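Long-range contact in minor fimbrium subunit Mfa5 (Porphyromonas gingivalis ATCC 33277, PDB 6TO1), which forms an accessory subunit of the minor fimbriae, adhesive surface pili that mediate biofilm formation and attachment to host cells and other oral bacteria: residues Asn289-Leu302 and Pro334-Asn346. Sequence-based numbering, arbitrary orientation.
Sequences NYPTHSSKVGRRNL and PYYYYFPCNAAIN
With CG anti to its own carbonyl carbon (chi1 -57°), Y337 sends its ring back along 289-302, where the hydroxyl donates to N289 O (2.6 Å) from above that carbonyl's plane. P291, rigid and apolar, lies over a face of the same ring, and a tyrosine suits this buried place because its ring packs against the proline while its hydroxyl satisfies a backbone oxygen. Next to it, N289 lays its flat amide almost parallel to the ring of Y335, with CB 3.6 Å from the ring centroid in a CH-pi contact; its ND2 is hydrogen-bonded to the hydroxyl of Y327. S295, short enough to bond close to the chain, donates through OG to P334 O (2.7 Å) while accepting from T292 N.

Strands 296-298 and 336-338 run parallel, the middle pair of a small four-stranded mixed sheet, separate from the central sheet of the von Willebrand factor A domain. K296 N donates to Y335 O and K296 O accepts from Y337 N (2.9 Å). Lysine suits this partly exposed position, its CB and CG alongside the Y336 ring while the amino end leads away.

Past F339, the N-cap of helix 340-353, two asparagines grip 289-302 with both ends of their amides, which carry a donor and an acceptor side by side. N342 ND2 gives a nearly straight bond to G298 O (2.8 Å, 171°), and its OD1 offers a lone pair to R300 NH1 (3.2 Å), whose guanidinium also forms a salt bridge with D261. With CG roughly anti to the backbone N (chi1 -153°), the N346 amide reaches the backbone of L302: OD1 accepts from its N (2.8 Å) and ND2 donates to its O (3.0 Å).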
# COMPACT_ATOMS: atom_id res chain seq x y z
N ASN A 289 28.90 31.96 -45.55
CA ASN A 289 27.70 32.55 -46.12
C ASN A 289 26.64 32.68 -45.03
O ASN A 289 26.51 31.80 -44.18
CB ASN A 289 27.18 31.70 -47.27
CG ASN A 289 28.02 31.87 -48.52
OD1 ASN A 289 27.94 32.89 -49.18
ND2 ASN A 289 28.81 30.88 -48.84
N TYR A 290 25.88 33.78 -45.06
CA TYR A 290 24.91 34.03 -44.00
C TYR A 290 23.48 33.71 -44.44
O TYR A 290 23.16 33.72 -45.63
CB TYR A 290 25.02 35.49 -43.55
CG TYR A 290 26.27 35.73 -42.73
CD1 TYR A 290 26.27 35.55 -41.36
CD2 TYR A 290 27.46 36.12 -43.34
CE1 TYR A 290 27.42 35.73 -40.61
CE2 TYR A 290 28.60 36.33 -42.59
CZ TYR A 290 28.58 36.13 -41.24
OH TYR A 290 29.71 36.32 -40.49
N PRO A 291 22.61 33.38 -43.49
CA PRO A 291 21.29 32.84 -43.84
C PRO A 291 20.29 33.90 -44.28
O PRO A 291 20.38 35.08 -43.94
CB PRO A 291 20.82 32.16 -42.55
CG PRO A 291 21.61 32.80 -41.48
CD PRO A 291 22.92 33.19 -42.06
N THR A 292 19.33 33.43 -45.05
CA THR A 292 18.17 34.18 -45.49
C THR A 292 16.92 33.38 -45.14
O THR A 292 16.99 32.28 -44.59
CB THR A 292 18.21 34.43 -47.01
OG1 THR A 292 18.00 33.18 -47.69
CG2 THR A 292 19.53 35.04 -47.41
N HIS A 293 15.74 33.94 -45.48
CA HIS A 293 14.51 33.22 -45.17
C HIS A 293 14.42 31.87 -45.86
O HIS A 293 13.63 31.01 -45.43
CB HIS A 293 13.29 34.07 -45.54
CG HIS A 293 13.01 35.17 -44.56
ND1 HIS A 293 12.67 34.93 -43.25
CD2 HIS A 293 13.05 36.52 -44.70
CE1 HIS A 293 12.51 36.08 -42.62
NE2 HIS A 293 12.72 37.06 -43.48
N SER A 294 15.19 31.64 -46.92
CA SER A 294 15.16 30.38 -47.65
C SER A 294 16.20 29.37 -47.16
O SER A 294 16.22 28.24 -47.65
CB SER A 294 15.38 30.64 -49.15
OG SER A 294 14.33 31.44 -49.65
N SER A 295 17.03 29.75 -46.20
CA SER A 295 18.05 28.83 -45.70
C SER A 295 17.45 27.66 -44.93
O SER A 295 16.30 27.68 -44.49
CB SER A 295 19.02 29.59 -44.80
OG SER A 295 19.74 30.55 -45.55
N LYS A 296 18.28 26.64 -44.72
CA LYS A 296 17.87 25.39 -44.11
C LYS A 296 18.71 25.17 -42.86
O LYS A 296 19.92 25.44 -42.86
CB LYS A 296 18.02 24.22 -45.08
CG LYS A 296 17.34 24.45 -46.46
CD LYS A 296 15.83 24.42 -46.37
CE LYS A 296 15.22 24.38 -47.79
NZ LYS A 296 13.74 24.39 -47.78
N VAL A 297 18.07 24.71 -41.81
CA VAL A 297 18.74 24.46 -40.54
C VAL A 297 18.54 23.02 -40.12
O VAL A 297 17.63 22.33 -40.59
CB VAL A 297 18.25 25.43 -39.43
CG1 VAL A 297 18.50 26.88 -39.87
CG2 VAL A 297 16.78 25.21 -39.09
N GLY A 298 19.40 22.57 -39.22
CA GLY A 298 19.39 21.16 -38.86
C GLY A 298 18.03 20.74 -38.32
O GLY A 298 17.37 21.47 -37.58
N ARG A 299 17.61 19.54 -38.72
CA ARG A 299 16.36 18.98 -38.23
C ARG A 299 16.45 18.61 -36.75
O ARG A 299 17.54 18.50 -36.17
CB ARG A 299 15.98 17.74 -39.04
CG ARG A 299 15.53 18.07 -40.45
CD ARG A 299 15.22 16.83 -41.26
NE ARG A 299 14.37 17.14 -42.40
CZ ARG A 299 13.05 17.28 -42.34
NH1 ARG A 299 12.40 17.14 -41.19
NH2 ARG A 299 12.38 17.57 -43.45
N ARG A 300 15.29 18.39 -36.13
CA ARG A 300 15.25 17.87 -34.77
C ARG A 300 14.65 16.48 -34.71
O ARG A 300 14.39 15.98 -33.61
CB ARG A 300 14.49 18.83 -33.82
CG ARG A 300 13.11 19.21 -34.26
CD ARG A 300 12.45 20.04 -33.15
NE ARG A 300 11.12 20.49 -33.52
CZ ARG A 300 10.83 21.71 -33.97
NH1 ARG A 300 11.78 22.62 -34.12
NH2 ARG A 300 9.57 22.00 -34.31
N ASN A 301 14.44 15.82 -35.85
CA ASN A 301 13.84 14.48 -35.85
C ASN A 301 14.68 13.49 -36.64
O ASN A 301 14.15 12.57 -37.27
CB ASN A 301 12.43 14.52 -36.42
CG ASN A 301 12.37 14.94 -37.90
OD1 ASN A 301 13.24 15.65 -38.42
ND2 ASN A 301 11.32 14.52 -38.57
N LEU A 302 16.00 13.61 -36.58
CA LEU A 302 16.84 12.60 -37.19
C LEU A 302 16.81 11.32 -36.37
O LEU A 302 16.66 11.37 -35.14
CB LEU A 302 18.28 13.07 -37.30
CG LEU A 302 18.59 14.36 -38.04
CD1 LEU A 302 20.10 14.60 -37.98
CD2 LEU A 302 18.13 14.22 -39.46
N PRO A 334 20.46 27.53 -50.92
CA PRO A 334 20.33 28.75 -50.12
C PRO A 334 20.99 28.74 -48.76
O PRO A 334 20.70 29.64 -47.96
CB PRO A 334 18.80 28.87 -49.93
CG PRO A 334 18.36 27.43 -49.86
CD PRO A 334 19.23 26.70 -50.87
N TYR A 335 21.85 27.75 -48.54
CA TYR A 335 22.78 27.63 -47.42
C TYR A 335 22.13 26.85 -46.28
O TYR A 335 20.91 26.93 -46.03
CB TYR A 335 23.32 28.97 -46.96
CG TYR A 335 23.90 29.76 -48.10
CD1 TYR A 335 24.80 29.18 -48.99
CD2 TYR A 335 23.52 31.08 -48.31
CE1 TYR A 335 25.31 29.91 -50.06
CE2 TYR A 335 24.02 31.80 -49.40
CZ TYR A 335 24.90 31.21 -50.26
OH TYR A 335 25.40 31.96 -51.32
N TYR A 336 22.98 26.01 -45.66
CA TYR A 336 22.59 24.98 -44.71
C TYR A 336 23.42 25.15 -43.44
O TYR A 336 24.63 25.38 -43.51
CB TYR A 336 22.84 23.57 -45.29
CG TYR A 336 21.98 23.31 -46.48
CD1 TYR A 336 20.88 22.48 -46.39
CD2 TYR A 336 22.24 23.95 -47.70
CE1 TYR A 336 20.06 22.26 -47.48
CE2 TYR A 336 21.41 23.74 -48.78
CZ TYR A 336 20.34 22.90 -48.67
OH TYR A 336 19.53 22.68 -49.76
N TYR A 337 22.76 25.00 -42.28
CA TYR A 337 23.39 25.30 -41.00
C TYR A 337 22.98 24.26 -39.99
O TYR A 337 21.78 23.97 -39.85
CB TYR A 337 22.98 26.68 -40.46
CG TYR A 337 23.28 27.79 -41.43
CD1 TYR A 337 24.47 28.50 -41.34
CD2 TYR A 337 22.41 28.06 -42.46
CE1 TYR A 337 24.78 29.48 -42.25
CE2 TYR A 337 22.71 29.04 -43.38
CZ TYR A 337 23.89 29.74 -43.26
OH TYR A 337 24.17 30.72 -44.21
N TYR A 338 23.96 23.68 -39.28
CA TYR A 338 23.63 22.89 -38.10
C TYR A 338 23.04 23.82 -37.04
O TYR A 338 23.43 24.98 -36.91
CB TYR A 338 24.87 22.16 -37.58
CG TYR A 338 25.46 21.19 -38.60
CD1 TYR A 338 24.95 19.91 -38.77
CD2 TYR A 338 26.52 21.59 -39.42
CE1 TYR A 338 25.47 19.05 -39.73
CE2 TYR A 338 27.08 20.72 -40.35
CZ TYR A 338 26.53 19.48 -40.52
OH TYR A 338 27.06 18.62 -41.46
N PHE A 339 22.06 23.30 -36.31
CA PHE A 339 21.23 24.05 -35.38
C PHE A 339 21.26 23.32 -34.05
O PHE A 339 20.41 22.45 -33.79
CB PHE A 339 19.82 24.18 -35.97
CG PHE A 339 18.85 24.97 -35.13
CD1 PHE A 339 19.27 25.90 -34.19
CD2 PHE A 339 17.50 24.78 -35.32
CE1 PHE A 339 18.36 26.60 -33.43
CE2 PHE A 339 16.57 25.48 -34.58
CZ PHE A 339 17.00 26.39 -33.63
N PRO A 340 22.24 23.61 -33.19
CA PRO A 340 22.37 22.82 -31.95
C PRO A 340 21.14 22.79 -31.07
O PRO A 340 20.92 21.76 -30.40
CB PRO A 340 23.57 23.48 -31.25
CG PRO A 340 24.47 23.80 -32.39
CD PRO A 340 23.51 24.32 -33.49
N CYS A 341 20.31 23.83 -31.03
CA CYS A 341 19.10 23.75 -30.23
C CYS A 341 18.21 22.60 -30.72
O CYS A 341 17.63 21.87 -29.91
CB CYS A 341 18.31 25.05 -30.27
SG CYS A 341 18.94 26.45 -29.34
N ASN A 342 18.08 22.45 -32.04
CA ASN A 342 17.30 21.34 -32.60
C ASN A 342 18.00 20.01 -32.36
O ASN A 342 17.33 19.01 -32.11
CB ASN A 342 17.09 21.56 -34.11
CG ASN A 342 15.67 22.04 -34.44
OD1 ASN A 342 14.89 22.38 -33.54
ND2 ASN A 342 15.35 22.05 -35.71
N ALA A 343 19.33 19.95 -32.43
CA ALA A 343 20.00 18.69 -32.11
C ALA A 343 19.74 18.25 -30.67
O ALA A 343 19.61 17.05 -30.39
CB ALA A 343 21.50 18.81 -32.35
N ALA A 344 19.66 19.20 -29.75
CA ALA A 344 19.36 18.87 -28.36
C ALA A 344 17.93 18.39 -28.19
O ALA A 344 17.67 17.47 -27.41
CB ALA A 344 19.64 20.07 -27.47
N ILE A 345 16.97 19.04 -28.86
CA ILE A 345 15.60 18.52 -28.86
C ILE A 345 15.60 17.08 -29.39
O ILE A 345 14.91 16.20 -28.86
CB ILE A 345 14.66 19.43 -29.66
CG1 ILE A 345 14.62 20.84 -29.07
CG2 ILE A 345 13.30 18.76 -29.73
CD1 ILE A 345 14.03 21.88 -30.00
N ASN A 346 16.38 16.83 -30.46
CA ASN A 346 16.48 15.51 -31.08
C ASN A 346 17.00 14.49 -30.09
O ASN A 346 16.47 13.37 -29.99
CB ASN A 346 17.42 15.65 -32.30
CG ASN A 346 17.17 14.65 -33.41
OD1 ASN A 346 17.46 14.94 -34.58
ND2 ASN A 346 16.70 13.47 -33.06
O HOH W 1 19.96 32.12 -49.13
O HOH W 2 19.35 17.02 -35.03